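PDB 4IGB: LPXTG cell wall surface protein from Streptococcus gordonii, which is a peptidoglycan-anchored surface protein that probably serves in adhesion, the chain here being its N-terminal part with the N1 and N2 domains. Local coordinates for residues 51-56 with 70-75; 75-80 with 135-140; 39-44 with 89-94. All blocks are in the same frame, centred on the assembly; numbering follows the deposited sequence.

Interaction 1 (51-56 with 70-75); sequences FHLSNP and MENFTL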
loop_
_atom_site.group_PDB
_atom_site.type_symbol
_atom_site.label_atom_id
_atom_site.label_comp_id
_atom_site.label_asym_id
_atom_site.label_seq_id
_atom_site.Cartn_x
_atom_site.Cartn_y
_atom_site.Cartn_z
ATOM N N PHE C 51 0.535 25.726 -8.781
ATOM C CA PHE C 51 -0.425 26.273 -9.736
ATOM C C PHE C 51 -1.171 25.195 -10.514
ATOM O O PHE C 51 -0.681 24.079 -10.680
ATOM C CB PHE C 51 0.258 27.250 -10.697
ATOM C CG PHE C 51 1.408 26.653 -11.456
ATOM C CD1 PHE C 51 1.204 26.049 -12.684
ATOM C CD2 PHE C 51 2.693 26.702 -10.944
ATOM C CE1 PHE C 51 2.260 25.501 -13.385
ATOM C CE2 PHE C 51 3.752 26.156 -11.640
ATOM C CZ PHE C 51 3.536 25.555 -12.862
ATOM N N HIS C 52 -2.363 25.544 -10.987
ATOM C CA HIS C 52 -3.197 24.627 -11.751
ATOM C C HIS C 52 -2.894 24.735 -13.240
ATOM O O HIS C 52 -2.387 25.753 -13.707
ATOM C CB HIS C 52 -4.677 24.919 -11.493
ATOM C CG HIS C 52 -5.609 23.942 -12.139
ATOM N ND1 HIS C 52 -6.134 22.859 -11.465
ATOM C CD2 HIS C 52 -6.113 23.884 -13.393
ATOM C CE1 HIS C 52 -6.921 22.177 -12.279
ATOM N NE2 HIS C 52 -6.925 22.778 -13.455
ATOM N N LEU C 53 -3.207 23.678 -13.982
ATOM C CA LEU C 53 -2.966 23.655 -15.419
ATOM C C LEU C 53 -3.993 22.785 -16.133
ATOM O O LEU C 53 -4.423 21.761 -15.607
ATOM C CB LEU C 53 -1.558 23.138 -15.719
ATOM C CG LEU C 53 -0.385 24.035 -15.322
ATOM C CD1 LEU C 53 0.895 23.221 -15.220
ATOM C CD2 LEU C 53 -0.220 25.173 -16.314
ATOM N N SER C 54 -4.377 23.196 -17.336
ATOM C CA SER C 54 -5.315 22.429 -18.130
ATOM C C SER C 54 -4.633 21.917 -19.393
ATOM O O SER C 54 -4.053 22.694 -20.145
ATOM C CB SER C 54 -6.533 23.277 -18.508
ATOM O OG SER C 54 -7.324 23.555 -17.368
ATOM N N ASN C 55 -4.714 20.609 -19.617
ATOM C CA ASN C 55 -4.133 19.992 -20.795
ATOM C C ASN C 55 -2.734 20.525 -21.013
ATOM O O ASN C 55 -2.450 21.098 -22.059
ATOM C CB ASN C 55 -4.995 20.289 -22.021
ATOM C CG ASN C 55 -6.469 20.075 -21.757
ATOM O OD1 ASN C 55 -6.886 19.010 -21.292
ATOM N ND2 ASN C 55 -7.267 21.098 -22.028
ATOM N N PRO C 56 -1.888 20.379 -20.000
ATOM C CA PRO C 56 -0.540 20.957 -20.008
ATOM C C PRO C 56 0.386 20.398 -21.082
ATOM O O PRO C 56 0.154 19.313 -21.612
ATOM C CB PRO C 56 -0.006 20.595 -18.621
ATOM C CG PRO C 56 -0.707 19.333 -18.276
ATOM C CD PRO C 56 -2.078 19.433 -18.887
ATOM N N MET C 70 -4.572 19.341 -14.060
ATOM C CA MET C 70 -3.402 19.039 -13.241
ATOM C C MET C 70 -3.171 20.107 -12.186
ATOM O O MET C 70 -3.526 21.274 -12.382
ATOM C CB MET C 70 -2.146 18.899 -14.115
ATOM C CG MET C 70 -0.834 18.960 -13.346
ATOM S SD MET C 70 0.645 18.740 -14.361
ATOM C CE MET C 70 0.477 17.034 -14.881
ATOM N N GLU C 71 -2.595 19.694 -11.057
ATOM C CA GLU C 71 -2.118 20.632 -10.048
ATOM C C GLU C 71 -0.622 20.442 -9.925
ATOM O O GLU C 71 -0.150 19.353 -9.596
ATOM C CB GLU C 71 -2.797 20.393 -8.700
ATOM C CG GLU C 71 -2.536 21.496 -7.700
ATOM C CD GLU C 71 -3.311 22.781 -8.006
ATOM O OE1 GLU C 71 -4.138 22.790 -8.942
ATOM O OE2 GLU C 71 -3.089 23.784 -7.301
ATOM N N ASN C 72 0.131 21.497 -10.212
ATOM C CA ASN C 72 1.565 21.362 -10.367
ATOM C C ASN C 72 2.323 22.060 -9.265
ATOM O O ASN C 72 1.899 23.106 -8.776
ATOM C CB ASN C 72 2.016 21.898 -11.727
ATOM C CG ASN C 72 3.397 21.426 -12.100
ATOM O OD1 ASN C 72 4.199 22.200 -12.620
ATOM N ND2 ASN C 72 3.679 20.149 -11.864
ATOM N N PHE C 73 3.449 21.479 -8.881
ATOM C CA PHE C 73 4.264 22.014 -7.803
ATOM C C PHE C 73 5.704 22.113 -8.259
ATOM O O PHE C 73 6.251 21.172 -8.839
ATOM C CB PHE C 73 4.164 21.131 -6.556
ATOM C CG PHE C 73 2.769 21.012 -6.018
ATOM C CD1 PHE C 73 2.378 21.737 -4.904
ATOM C CD2 PHE C 73 1.840 20.197 -6.639
ATOM C CE1 PHE C 73 1.083 21.640 -4.404
ATOM C CE2 PHE C 73 0.541 20.097 -6.147
ATOM C CZ PHE C 73 0.169 20.817 -5.026
ATOM N N THR C 74 6.306 23.269 -8.015
ATOM C CA THR C 74 7.694 23.488 -8.371
ATOM C C THR C 74 8.384 24.165 -7.206
ATOM O O THR C 74 7.729 24.697 -6.308
ATOM C CB THR C 74 7.823 24.359 -9.629
ATOM O OG1 THR C 74 7.317 25.668 -9.354
ATOM C CG2 THR C 74 7.028 23.762 -10.774
ATOM N N LEU C 75 9.708 24.135 -7.224
ATOM C CA LEU C 75 10.506 24.733 -6.178
ATOM C C LEU C 75 11.254 25.951 -6.713
ATOM O O LEU C 75 11.890 25.877 -7.762
ATOM C CB LEU C 75 11.492 23.700 -5.641
ATOM C CG LEU C 75 10.875 22.675 -4.683
ATOM C CD1 LEU C 75 11.797 21.498 -4.478
ATOM C CD2 LEU C 75 10.540 23.350 -3.350
#
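Phe51 and Asn72 lie side by side and point the same way from adjacent antiparallel strands, the phenyl ring turned 82° from the amide plane. Asn72 CB sits over one ring face, 4.2 Å from the centroid of the Phe51 ring, a CH-pi contact, while Asn72 OD1 comes to 3.4 Å from Phe51 CZ. The ring reaches this place because its CG stands between the backbone N and the carbonyl carbon (chi1 57°), which folds the phenyl back over the neighbouring strand. Thr74 CG2 approaches the same ring obliquely, and Leu53 CD1 packs on Asn72 CB at 3.9 Å. On the opposite face of the sheet His52 and Glu71 cross at about a right angle. His52 ND1 donates to Glu71 OE1 over 3.2 Å, a bent bond (138° at the hydrogen) that meets the oxygen nearly along its C-O axis. Met70 O sits over one face of the imidazole, offset toward the rim, too poorly angled to bond ND1. His52 NE2 bonds to Glu69 OE1, and Gln50 NE2 to Glu71 OE2, so both ends of the pair have a second grip; the two carboxylates beside the imidazole would tend to raise its pKa. Four backbone bonds join the strands in the hydrogen-bonded pairs Phe51-Asn72 and Leu53-Met70; the shortest, Asn72 N to Phe51 O, is 2.7 Å. At the turn, Pro56 CG rests 4.2 Å from Met70 SD. Strand 48-54 is an edge strand of a six-stranded antiparallel sheet in the N-terminal domain; His163 stacks on Phe51, and strand 136-143 flanks strand 69-76 on its other side.

Interaction 2 (75-80 with 135-140); sequences LKVDKS and STVEFF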
loop_
_atom_site.group_PDB
_atom_site.type_symbol
_atom_site.label_atom_id
_atom_site.label_comp_id
_atom_site.label_asym_id
_atom_site.label_seq_id
_atom_site.Cartn_x
_atom_site.Cartn_y
_atom_site.Cartn_z
ATOM N N LEU C 75 9.708 24.135 -7.224
ATOM C CA LEU C 75 10.506 24.733 -6.178
ATOM C C LEU C 75 11.254 25.951 -6.713
ATOM O O LEU C 75 11.890 25.877 -7.762
ATOM C CB LEU C 75 11.492 23.700 -5.641
ATOM C CG LEU C 75 10.875 22.675 -4.683
ATOM C CD1 LEU C 75 11.797 21.498 -4.478
ATOM C CD2 LEU C 75 10.540 23.350 -3.350
ATOM N N LYS C 76 11.163 27.068 -5.993
ATOM C CA LYS C 76 11.888 28.283 -6.350
ATOM C C LYS C 76 13.382 28.127 -6.082
ATOM O O LYS C 76 13.803 27.879 -4.953
ATOM C CB LYS C 76 11.342 29.487 -5.579
ATOM C CG LYS C 76 9.869 29.762 -5.831
ATOM C CD LYS C 76 9.301 30.716 -4.789
ATOM C CE LYS C 76 7.790 30.845 -4.917
ATOM N NZ LYS C 76 7.186 31.434 -3.686
ATOM N N VAL C 77 14.173 28.287 -7.137
ATOM C CA VAL C 77 15.620 28.135 -7.074
ATOM C C VAL C 77 16.314 29.451 -6.709
ATOM O O VAL C 77 15.846 30.535 -7.061
ATOM C CB VAL C 77 16.165 27.629 -8.440
ATOM C CG1 VAL C 77 17.675 27.816 -8.545
ATOM C CG2 VAL C 77 15.776 26.178 -8.659
ATOM N N ASP C 78 17.423 29.352 -5.987
ATOM C CA ASP C 78 18.298 30.498 -5.788
ATOM C C ASP C 78 19.242 30.555 -6.981
ATOM O O ASP C 78 20.271 29.880 -6.995
ATOM C CB ASP C 78 19.098 30.354 -4.492
ATOM C CG ASP C 78 19.914 31.594 -4.170
ATOM O OD1 ASP C 78 20.163 32.385 -5.101
ATOM O OD2 ASP C 78 20.305 31.775 -2.992
ATOM N N LYS C 79 18.881 31.343 -7.988
ATOM C CA LYS C 79 19.625 31.354 -9.248
ATOM C C LYS C 79 21.109 31.715 -9.087
ATOM O O LYS C 79 21.920 31.417 -9.959
ATOM C CB LYS C 79 18.953 32.280 -10.268
ATOM C CG LYS C 79 17.510 32.596 -9.934
ATOM C CD LYS C 79 16.561 32.247 -11.071
ATOM C CE LYS C 79 16.717 33.190 -12.254
ATOM N NZ LYS C 79 17.700 32.661 -13.224
ATOM N N SER C 80 21.467 32.340 -7.972
ATOM C CA SER C 80 22.849 32.762 -7.764
ATOM C C SER C 80 23.723 31.638 -7.222
ATOM O O SER C 80 24.951 31.714 -7.277
ATOM C CB SER C 80 22.912 33.958 -6.809
ATOM O OG SER C 80 22.746 33.542 -5.464
ATOM N N SER C 135 12.899 30.263 -13.216
ATOM C CA SER C 135 13.006 30.467 -11.774
ATOM C C SER C 135 12.780 29.227 -10.896
ATOM O O SER C 135 13.269 29.178 -9.770
ATOM C CB SER C 135 12.056 31.578 -11.337
ATOM O OG SER C 135 10.780 31.384 -11.908
ATOM N N THR C 136 12.042 28.239 -11.400
ATOM C CA THR C 136 11.695 27.058 -10.599
ATOM C C THR C 136 12.120 25.738 -11.244
ATOM O O THR C 136 12.449 25.692 -12.437
ATOM C CB THR C 136 10.175 26.973 -10.320
ATOM O OG1 THR C 136 9.472 26.754 -11.549
ATOM C CG2 THR C 136 9.660 28.249 -9.658
ATOM N N VAL C 137 12.106 24.677 -10.432
ATOM C CA VAL C 137 12.353 23.308 -10.881
ATOM C C VAL C 137 11.146 22.431 -10.544
ATOM O O VAL C 137 10.616 22.497 -9.436
ATOM C CB VAL C 137 13.605 22.698 -10.209
ATOM C CG1 VAL C 137 13.709 21.208 -10.529
ATOM C CG2 VAL C 137 14.859 23.421 -10.639
ATOM N N GLU C 138 10.707 21.620 -11.504
ATOM C CA GLU C 138 9.593 20.696 -11.301
ATOM C C GLU C 138 9.923 19.669 -10.223
ATOM O O GLU C 138 11.048 19.176 -10.170
ATOM C CB GLU C 138 9.311 19.951 -12.603
ATOM C CG GLU C 138 8.132 18.996 -12.535
ATOM C CD GLU C 138 6.803 19.722 -12.498
ATOM O OE1 GLU C 138 6.693 20.784 -13.144
ATOM O OE2 GLU C 138 5.869 19.232 -11.826
ATOM N N PHE C 139 8.960 19.325 -9.369
ATOM C CA PHE C 139 9.174 18.180 -8.471
ATOM C C PHE C 139 7.988 17.235 -8.283
ATOM O O PHE C 139 8.174 16.058 -8.002
ATOM C CB PHE C 139 9.788 18.610 -7.125
ATOM C CG PHE C 139 8.793 19.101 -6.108
ATOM C CD1 PHE C 139 8.368 18.274 -5.079
ATOM C CD2 PHE C 139 8.318 20.401 -6.153
ATOM C CE1 PHE C 139 7.459 18.729 -4.125
ATOM C CE2 PHE C 139 7.417 20.866 -5.203
ATOM C CZ PHE C 139 6.989 20.028 -4.183
ATOM N N PHE C 140 6.771 17.722 -8.486
ATOM C CA PHE C 140 5.609 16.939 -8.119
ATOM C C PHE C 140 4.355 17.491 -8.787
ATOM O O PHE C 140 4.219 18.705 -8.974
ATOM C CB PHE C 140 5.486 16.956 -6.585
ATOM C CG PHE C 140 4.220 16.362 -6.059
ATOM C CD1 PHE C 140 4.038 14.984 -6.032
ATOM C CD2 PHE C 140 3.226 17.179 -5.542
ATOM C CE1 PHE C 140 2.873 14.437 -5.534
ATOM C CE2 PHE C 140 2.064 16.637 -5.038
ATOM C CZ PHE C 140 1.879 15.266 -5.033
#
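Leu75 and Val137 form a hydrogen-bonded antiparallel pair where strands 69-76 and 136-143 run side by side in a sheet of the N-terminal domain. Their two backbone bonds, Leu75 N to Val137 O and Val137 N to Leu75 O, are both 2.9 Å, and Val77 N adds a nearly straight bond (169°) to Ser135 O. On the face carrying Leu75 and Val137 the contact is apolar. Leu75 crosses Phe139 at about a right angle, its CG 3.7 Å from Phe139 CD2 and its CD1 over one ring face. Val77 CG2 meets Val137 CG2 at 3.5 Å, each of these methyls standing anti to its own carbonyl carbon. On the other face Thr136 CG2 packs against Lys76 CG. A classic beta bulge, in which Phe139 and Phe140 both face Phe73, lies just beyond. Further out, Phe112 meets both phenyl rings edge-to-face, and Leu117 and Phe171 pack on Val137. Lys76 NZ bonds to Gln46 O, and Lys79 NZ to the carbonyls of Met129 and Ser131. Past the strand, Asp78 closes an Asx turn: its OD1 accepts from Ser80 N at 3.2 Å and, from the same side of the carboxylate plane, from Ser80 OG at 2.9 Å.

Interaction 3 (39-44 with 89-94); sequences VSVLSK and NPLSLK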
loop_
_atom_site.group_PDB
_atom_site.type_symbol
_atom_site.label_atom_id
_atom_site.label_comp_id
_atom_site.label_asym_id
_atom_site.label_seq_id
_atom_site.Cartn_x
_atom_site.Cartn_y
_atom_site.Cartn_z
ATOM N N VAL C 39 -7.579 16.610 -2.668
ATOM C CA VAL C 39 -6.327 16.963 -2.000
ATOM C C VAL C 39 -6.428 18.302 -1.260
ATOM O O VAL C 39 -7.165 19.199 -1.669
ATOM C CB VAL C 39 -5.125 16.980 -2.975
ATOM C CG1 VAL C 39 -5.187 18.186 -3.889
ATOM C CG2 VAL C 39 -3.808 16.987 -2.200
ATOM N N SER C 40 -5.689 18.415 -0.160
ATOM C CA SER C 40 -5.595 19.646 0.617
ATOM C C SER C 40 -4.136 19.846 0.928
ATOM O O SER C 40 -3.456 18.891 1.273
ATOM C CB SER C 40 -6.330 19.514 1.958
ATOM O OG SER C 40 -7.731 19.459 1.801
ATOM N N VAL C 41 -3.656 21.079 0.829
ATOM C CA VAL C 41 -2.295 21.393 1.248
ATOM C C VAL C 41 -2.269 21.776 2.724
ATOM O O VAL C 41 -2.607 22.904 3.083
ATOM C CB VAL C 41 -1.703 22.564 0.446
ATOM C CG1 VAL C 41 -0.346 22.968 1.017
ATOM C CG2 VAL C 41 -1.599 22.210 -1.023
ATOM N N LEU C 42 -1.868 20.833 3.575
ATOM C CA LEU C 42 -1.710 21.093 5.002
ATOM C C LEU C 42 -0.693 22.203 5.224
ATOM O O LEU C 42 -0.917 23.104 6.026
ATOM C CB LEU C 42 -1.265 19.834 5.743
ATOM C CG LEU C 42 -2.358 18.833 6.104
ATOM C CD1 LEU C 42 -3.389 18.770 5.013
ATOM C CD2 LEU C 42 -1.765 17.453 6.369
ATOM N N SER C 43 0.436 22.112 4.528
ATOM C CA SER C 43 1.428 23.176 4.543
ATOM C C SER C 43 2.327 23.084 3.323
ATOM O O SER C 43 2.399 22.043 2.664
ATOM C CB SER C 43 2.263 23.145 5.829
ATOM O OG SER C 43 3.028 21.956 5.939
ATOM N N LYS C 44 2.967 24.204 3.006
ATOM C CA LYS C 44 4.007 24.273 1.997
ATOM C C LYS C 44 4.954 25.392 2.382
ATOM O O LYS C 44 4.533 26.411 2.930
ATOM C CB LYS C 44 3.426 24.519 0.602
ATOM C CG LYS C 44 2.677 25.829 0.437
ATOM C CD LYS C 44 2.157 25.958 -0.991
ATOM C CE LYS C 44 1.256 27.174 -1.140
ATOM N NZ LYS C 44 0.444 27.100 -2.384
ATOM N N ASN C 89 11.063 19.785 4.366
ATOM C CA ASN C 89 9.622 19.833 4.596
ATOM C C ASN C 89 8.853 20.843 3.752
ATOM O O ASN C 89 8.095 21.647 4.297
ATOM C CB ASN C 89 9.354 20.120 6.072
ATOM C CG ASN C 89 9.840 19.011 6.973
ATOM O OD1 ASN C 89 10.754 19.202 7.775
ATOM N ND2 ASN C 89 9.231 17.835 6.846
ATOM N N PRO C 90 9.016 20.789 2.419
ATOM C CA PRO C 90 8.430 21.813 1.551
ATOM C C PRO C 90 6.934 21.659 1.312
ATOM O O PRO C 90 6.291 22.614 0.892
ATOM C CB PRO C 90 9.172 21.606 0.233
ATOM C CG PRO C 90 9.518 20.163 0.236
ATOM C CD PRO C 90 9.828 19.824 1.658
ATOM N N LEU C 91 6.380 20.477 1.554
ATOM C CA LEU C 91 5.007 20.226 1.138
ATOM C C LEU C 91 4.384 19.074 1.899
ATOM O O LEU C 91 4.956 17.992 1.986
ATOM C CB LEU C 91 4.945 19.956 -0.370
ATOM C CG LEU C 91 3.539 19.806 -0.958
ATOM C CD1 LEU C 91 2.737 21.083 -0.809
ATOM C CD2 LEU C 91 3.590 19.381 -2.428
ATOM N N SER C 92 3.202 19.317 2.449
ATOM C CA SER C 92 2.491 18.298 3.185
ATOM C C SER C 92 1.044 18.275 2.714
ATOM O O SER C 92 0.376 19.315 2.679
ATOM C CB SER C 92 2.573 18.579 4.682
ATOM O OG SER C 92 1.847 17.609 5.402
ATOM N N LEU C 93 0.570 17.085 2.345
ATOM C CA LEU C 93 -0.730 16.937 1.700
ATOM C C LEU C 93 -1.632 15.981 2.444
ATOM O O LEU C 93 -1.170 15.086 3.158
ATOM C CB LEU C 93 -0.572 16.403 0.273
ATOM C CG LEU C 93 0.327 17.164 -0.701
ATOM C CD1 LEU C 93 0.423 16.405 -2.017
ATOM C CD2 LEU C 93 -0.184 18.575 -0.919
ATOM N N LYS C 94 -2.930 16.168 2.245
ATOM C CA LYS C 94 -3.926 15.205 2.682
ATOM C C LYS C 94 -4.873 14.951 1.536
ATOM O O LYS C 94 -5.212 15.864 0.789
ATOM C CB LYS C 94 -4.717 15.745 3.871
ATOM C CG LYS C 94 -5.911 14.897 4.254
ATOM C CD LYS C 94 -6.746 15.631 5.302
ATOM C CE LYS C 94 -7.623 14.668 6.081
ATOM N NZ LYS C 94 -8.620 15.392 6.912
HETATM O O HOH W 1 -8.208 16.874 1.531
#
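Leu42 and Ser43 both face Ser92, a classic beta bulge that shifts the antiparallel register of strands 39-44 and 85-101 by one residue. Three sound backbone bonds flank it: Ser40 N to Lys94 O and Lys94 N to Ser40 O on one side, and Ser92 N to Ser43 O, 2.8 Å long, on the other. At the bulge, Ser92 O is approached by Leu42 N (2.9 Å, but only 121° at the hydrogen) and by Ser43 N at 3.4 Å, both weak bonds. CA-H...O contacts supplement them, the shortest from Lys44 CA to Pro90 O, 3.0 Å. A water that bonds with Ser40 OG donates a hydrogen bond to Lys94 O. Among apolar contacts, Val41 has CG1 anti to the backbone N (chi1 174°) and CG2 anti to the carbonyl carbon, sending one methyl to Leu91 CD1 (4.0 Å) and the other to Leu93 CD2 (3.9 Å). Phe140 packs against both leucines. Leu42 CD1 presses to 3.5 Å from Lys94 CB. The chemistry is thus that of a sheet edge: Leu91 and Leu93 are buried with Val41 at their margin, and Lys44 leaves that face for Gln50 OE1, while Ser40, Ser43, Ser92 and Lys94 share the other, where exposed Leu42 lies over the Lys94 chain.

How the interactions relate
Strand 69-76 lies between 48-54 and 136-143, pairing with one in each of interactions 1 and 2, whose centres are about 14 Å apart; Leu75 belongs to both but touches its partner segment only in interaction 2. Phe73 N to Phe140 O, 2.9 Å, probably bonds across the two. Interaction 3 lies in a different, eight-stranded sheet, about 15 Å from interaction 1 and 18 Å from interaction 2, centre to centre. The two sheets meet through hydrophobic side chains: Phe73 CD1 is 3.6 Å from Leu91 CD2, and Phe140 CE2 3.4 Å from Leu93 CD1. Along the chain, interaction 1 is nested within the loop closed by interaction 3. The sodium ligands Asp199, Thr249 and Glu255 belong to none of the three contacts.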